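Local structure of vestitone reductase (Medicago sativa, 2P4H) at residues T10-K19 / I190-P200. The protein catalyses the stereospecific, NADPH-dependent reduction of (3R)-vestitone in the penultimate step of the biosynthesis of the plant defence compound medicarpin. Residues are numbered along the deposited sequence; the frame is centred on the assembly and turned at random.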
loop_
_atom_site.group_PDB
_atom_site.type_symbol
_atom_site.label_atom_id
_atom_site.label_comp_id
_atom_site.label_asym_id
_atom_site.label_seq_id
_atom_site.Cartn_x
_atom_site.Cartn_y
_atom_site.Cartn_z
ATOM N N THR A 10 11.665 0.037 5.921
ATOM C CA THR A 10 12.494 -0.546 4.871
ATOM C C THR A 10 11.676 -1.268 3.807
ATOM O O THR A 10 12.229 -1.816 2.855
ATOM C CB THR A 10 13.544 -1.523 5.445
ATOM O OG1 THR A 10 12.889 -2.548 6.197
ATOM C CG2 THR A 10 14.530 -0.780 6.341
ATOM N N GLY A 11 10.356 -1.274 3.967
ATOM C CA GLY A 11 9.511 -1.917 2.980
ATOM C C GLY A 11 9.352 -1.028 1.759
ATOM O O GLY A 11 9.707 0.148 1.791
ATOM N N PHE A 12 8.819 -1.588 0.680
ATOM C CA PHE A 12 8.604 -0.838 -0.553
ATOM C C PHE A 12 7.799 0.444 -0.320
ATOM O O PHE A 12 8.264 1.547 -0.621
ATOM C CB PHE A 12 7.907 -1.754 -1.574
ATOM C CG PHE A 12 7.296 -1.038 -2.756
ATOM C CD1 PHE A 12 7.983 -0.029 -3.429
ATOM C CD2 PHE A 12 6.044 -1.420 -3.227
ATOM C CE1 PHE A 12 7.426 0.586 -4.555
ATOM C CE2 PHE A 12 5.484 -0.815 -4.350
ATOM C CZ PHE A 12 6.173 0.187 -5.015
ATOM N N LEU A 13 6.597 0.314 0.227
ATOM C CA LEU A 13 5.769 1.493 0.454
ATOM C C LEU A 13 6.333 2.407 1.540
ATOM O O LEU A 13 6.414 3.625 1.360
ATOM C CB LEU A 13 4.340 1.080 0.821
ATOM C CG LEU A 13 3.389 2.263 1.016
ATOM C CD1 LEU A 13 3.319 3.093 -0.260
ATOM C CD2 LEU A 13 2.010 1.753 1.408
ATOM N N GLY A 14 6.720 1.819 2.668
ATOM C CA GLY A 14 7.258 2.612 3.755
ATOM C C GLY A 14 8.458 3.453 3.364
ATOM O O GLY A 14 8.523 4.639 3.697
ATOM N N SER A 15 9.412 2.852 2.659
ATOM C CA SER A 15 10.599 3.596 2.265
ATOM C C SER A 15 10.267 4.702 1.269
ATOM O O SER A 15 10.859 5.780 1.321
ATOM C CB SER A 15 11.676 2.656 1.699
ATOM O OG SER A 15 11.238 1.955 0.551
ATOM N N TRP A 16 9.317 4.458 0.369
ATOM C CA TRP A 16 8.962 5.497 -0.589
ATOM C C TRP A 16 8.285 6.654 0.138
ATOM O O TRP A 16 8.517 7.821 -0.180
ATOM C CB TRP A 16 8.037 4.964 -1.688
ATOM C CG TRP A 16 7.903 5.970 -2.785
ATOM C CD1 TRP A 16 6.928 6.919 -2.922
ATOM C CD2 TRP A 16 8.860 6.227 -3.818
ATOM N NE1 TRP A 16 7.227 7.756 -3.975
ATOM C CE2 TRP A 16 8.408 7.351 -4.540
ATOM C CE3 TRP A 16 10.064 5.615 -4.199
ATOM C CZ2 TRP A 16 9.119 7.880 -5.625
ATOM C CZ3 TRP A 16 10.770 6.140 -5.274
ATOM C CH2 TRP A 16 10.296 7.261 -5.974
ATOM N N ILE A 17 7.450 6.330 1.119
ATOM C CA ILE A 17 6.769 7.358 1.892
ATOM C C ILE A 17 7.783 8.189 2.688
ATOM O O ILE A 17 7.619 9.402 2.822
ATOM C CB ILE A 17 5.706 6.725 2.823
ATOM C CG1 ILE A 17 4.490 6.316 1.982
ATOM C CG2 ILE A 17 5.298 7.703 3.922
ATOM C CD1 ILE A 17 3.370 5.658 2.771
ATOM N N ILE A 18 8.830 7.549 3.206
ATOM C CA ILE A 18 9.854 8.285 3.948
ATOM C C ILE A 18 10.541 9.260 2.988
ATOM O O ILE A 18 10.764 10.425 3.320
ATOM C CB ILE A 18 10.901 7.327 4.562
ATOM C CG1 ILE A 18 10.265 6.559 5.726
ATOM C CG2 ILE A 18 12.131 8.109 5.026
ATOM C CD1 ILE A 18 11.176 5.552 6.379
ATOM N N LYS A 19 10.865 8.774 1.794
ATOM C CA LYS A 19 11.500 9.599 0.768
ATOM C C LYS A 19 10.621 10.822 0.493
ATOM O O LYS A 19 11.094 11.962 0.486
ATOM C CB LYS A 19 11.667 8.772 -0.512
ATOM C CG LYS A 19 12.150 9.542 -1.727
ATOM C CD LYS A 19 12.251 8.611 -2.929
ATOM C CE LYS A 19 12.661 9.345 -4.199
ATOM N NZ LYS A 19 11.630 10.312 -4.658
ATOM N N ILE A 190 0.391 -1.615 -6.071
ATOM C CA ILE A 190 1.167 -0.374 -5.982
ATOM C C ILE A 190 2.385 -0.512 -6.892
ATOM O O ILE A 190 3.193 -1.431 -6.727
ATOM C CB ILE A 190 1.611 -0.128 -4.534
ATOM C CG1 ILE A 190 0.383 -0.111 -3.616
ATOM C CG2 ILE A 190 2.374 1.187 -4.437
ATOM C CD1 ILE A 190 0.735 -0.128 -2.146
ATOM N N VAL A 191 2.524 0.413 -7.840
ATOM C CA VAL A 191 3.598 0.341 -8.827
ATOM C C VAL A 191 4.283 1.682 -9.096
ATOM O O VAL A 191 3.647 2.732 -9.062
ATOM C CB VAL A 191 3.016 -0.204 -10.164
ATOM C CG1 VAL A 191 4.097 -0.304 -11.232
ATOM C CG2 VAL A 191 2.364 -1.565 -9.922
ATOM N N GLY A 192 5.587 1.633 -9.369
ATOM C CA GLY A 192 6.347 2.837 -9.671
ATOM C C GLY A 192 7.821 2.597 -9.427
ATOM O O GLY A 192 8.284 1.459 -9.497
ATOM N N ARG A 193 8.575 3.664 -9.176
ATOM C CA ARG A 193 9.990 3.497 -8.872
ATOM C C ARG A 193 10.037 3.011 -7.428
ATOM O O ARG A 193 9.038 3.079 -6.712
ATOM C CB ARG A 193 10.747 4.824 -8.970
ATOM C CG ARG A 193 10.846 5.426 -10.358
ATOM C CD ARG A 193 11.798 6.618 -10.336
ATOM N NE ARG A 193 13.132 6.219 -9.899
ATOM C CZ ARG A 193 14.056 5.679 -10.690
ATOM N NH1 ARG A 193 13.805 5.478 -11.977
ATOM N NH2 ARG A 193 15.227 5.319 -10.185
ATOM N N PHE A 194 11.192 2.517 -7.002
ATOM C CA PHE A 194 11.356 2.044 -5.635
ATOM C C PHE A 194 12.802 2.202 -5.193
ATOM O O PHE A 194 13.712 2.229 -6.024
ATOM C CB PHE A 194 10.908 0.578 -5.516
ATOM C CG PHE A 194 11.580 -0.358 -6.491
ATOM C CD1 PHE A 194 12.743 -1.044 -6.139
ATOM C CD2 PHE A 194 11.034 -0.573 -7.753
ATOM C CE1 PHE A 194 13.346 -1.931 -7.033
ATOM C CE2 PHE A 194 11.627 -1.454 -8.654
ATOM C CZ PHE A 194 12.786 -2.137 -8.295
ATOM N N VAL A 195 13.010 2.328 -3.887
ATOM C CA VAL A 195 14.360 2.474 -3.353
ATOM C C VAL A 195 14.764 1.296 -2.473
ATOM O O VAL A 195 15.919 1.202 -2.053
ATOM C CB VAL A 195 14.524 3.785 -2.538
ATOM C CG1 VAL A 195 14.349 4.992 -3.450
ATOM C CG2 VAL A 195 13.525 3.828 -1.388
ATOM N N CYS A 196 13.821 0.398 -2.197
ATOM C CA CYS A 196 14.107 -0.771 -1.370
ATOM C C CYS A 196 15.048 -1.742 -2.090
ATOM O O CYS A 196 15.117 -1.764 -3.320
ATOM C CB CYS A 196 12.805 -1.470 -0.961
ATOM S SG CYS A 196 11.672 -1.817 -2.313
ATOM N N PRO A 197 15.786 -2.565 -1.324
ATOM C CA PRO A 197 16.744 -3.542 -1.852
ATOM C C PRO A 197 16.251 -4.715 -2.699
ATOM O O PRO A 197 17.047 -5.342 -3.395
ATOM C CB PRO A 197 17.484 -4.003 -0.594
ATOM C CG PRO A 197 16.430 -3.925 0.452
ATOM C CD PRO A 197 15.775 -2.593 0.151
ATOM N N LYS A 198 14.959 -5.017 -2.652
ATOM C CA LYS A 198 14.425 -6.123 -3.440
ATOM C C LYS A 198 13.290 -5.669 -4.346
ATOM O O LYS A 198 12.622 -4.674 -4.063
ATOM C CB LYS A 198 13.913 -7.237 -2.522
ATOM C CG LYS A 198 14.984 -7.897 -1.671
ATOM C CD LYS A 198 14.392 -9.007 -0.817
ATOM C CE LYS A 198 15.461 -9.691 0.016
ATOM N NZ LYS A 198 14.890 -10.781 0.855
ATOM N N LEU A 199 13.076 -6.401 -5.436
ATOM C CA LEU A 199 12.000 -6.083 -6.372
ATOM C C LEU A 199 10.655 -6.311 -5.686
ATOM O O LEU A 199 10.351 -7.429 -5.268
ATOM C CB LEU A 199 12.098 -6.985 -7.606
ATOM C CG LEU A 199 10.985 -6.836 -8.650
ATOM C CD1 LEU A 199 11.045 -5.447 -9.269
ATOM C CD2 LEU A 199 11.142 -7.902 -9.721
ATOM N N PRO A 200 9.829 -5.255 -5.550
ATOM C CA PRO A 200 8.529 -5.445 -4.897
ATOM C C PRO A 200 7.658 -6.444 -5.652
ATOM O O PRO A 200 7.585 -6.421 -6.880
ATOM C CB PRO A 200 7.924 -4.040 -4.899
ATOM C CG PRO A 200 9.130 -3.145 -4.872
ATOM C CD PRO A 200 10.070 -3.831 -5.843
HETATM O O HOH W 1 10.706 2.100 -2.078
#
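The glycine-rich turn and the start of the first helix of a Rossmann fold, residues 10-19, meet the 190-200 segment chiefly through Phe12, whose ring enters the bend formed by Ile190, Phe194, Cys196 and Pro200. With CG anti to the backbone N (chi1 165°), the ring reaches out from the first turn of the helix, and Pro200 lies over one face in a CH-pi contact, its CG 3.8 Å from the ring centroid. At the ring edge, Phe12 CE2 approaches Ile190 O at 3.4 Å; CE2 also touches Ile190 CG2, and CE1 meets Phe194 CB obliquely at 3.6 Å. Cys196 SG sits obliquely to the same ring and 3.7 Å from Phe12 CA. Gly11 and Gly14 fit the GxGxxG dinucleotide-binding pattern, and Thr10 to Gly14 are predicted to bind NADP(+); the 190-200 segment thus packs directly against the probable cofactor-binding turn. One helical turn on, Ser15 OG folds back on its own helix and donates to Gly11 O at 2.7 Å; Ser15 OG and Ser15 N reach that oxygen from opposite faces of its carbonyl plane. No direct hydrogen bond joins the segments; instead a water donates to Ser15 OG and accepts from Val195 N at 2.9 Å. Val195 CG2 packs against the same hydroxyl, at 3.5 Å from Ser15 OG. Farther along, the Trp16 indole lies between Lys19 CD on one face and Arg193 O on the other; this buried oxygen, without a polar partner, also lies in the Phe12 ring plane, at its edge near CE1. Beyond the two segments, Asp228 accepts from Trp16 NE1, and Glu318 of helix 305-319 holds the Arg193 guanidinium in a salt bridge.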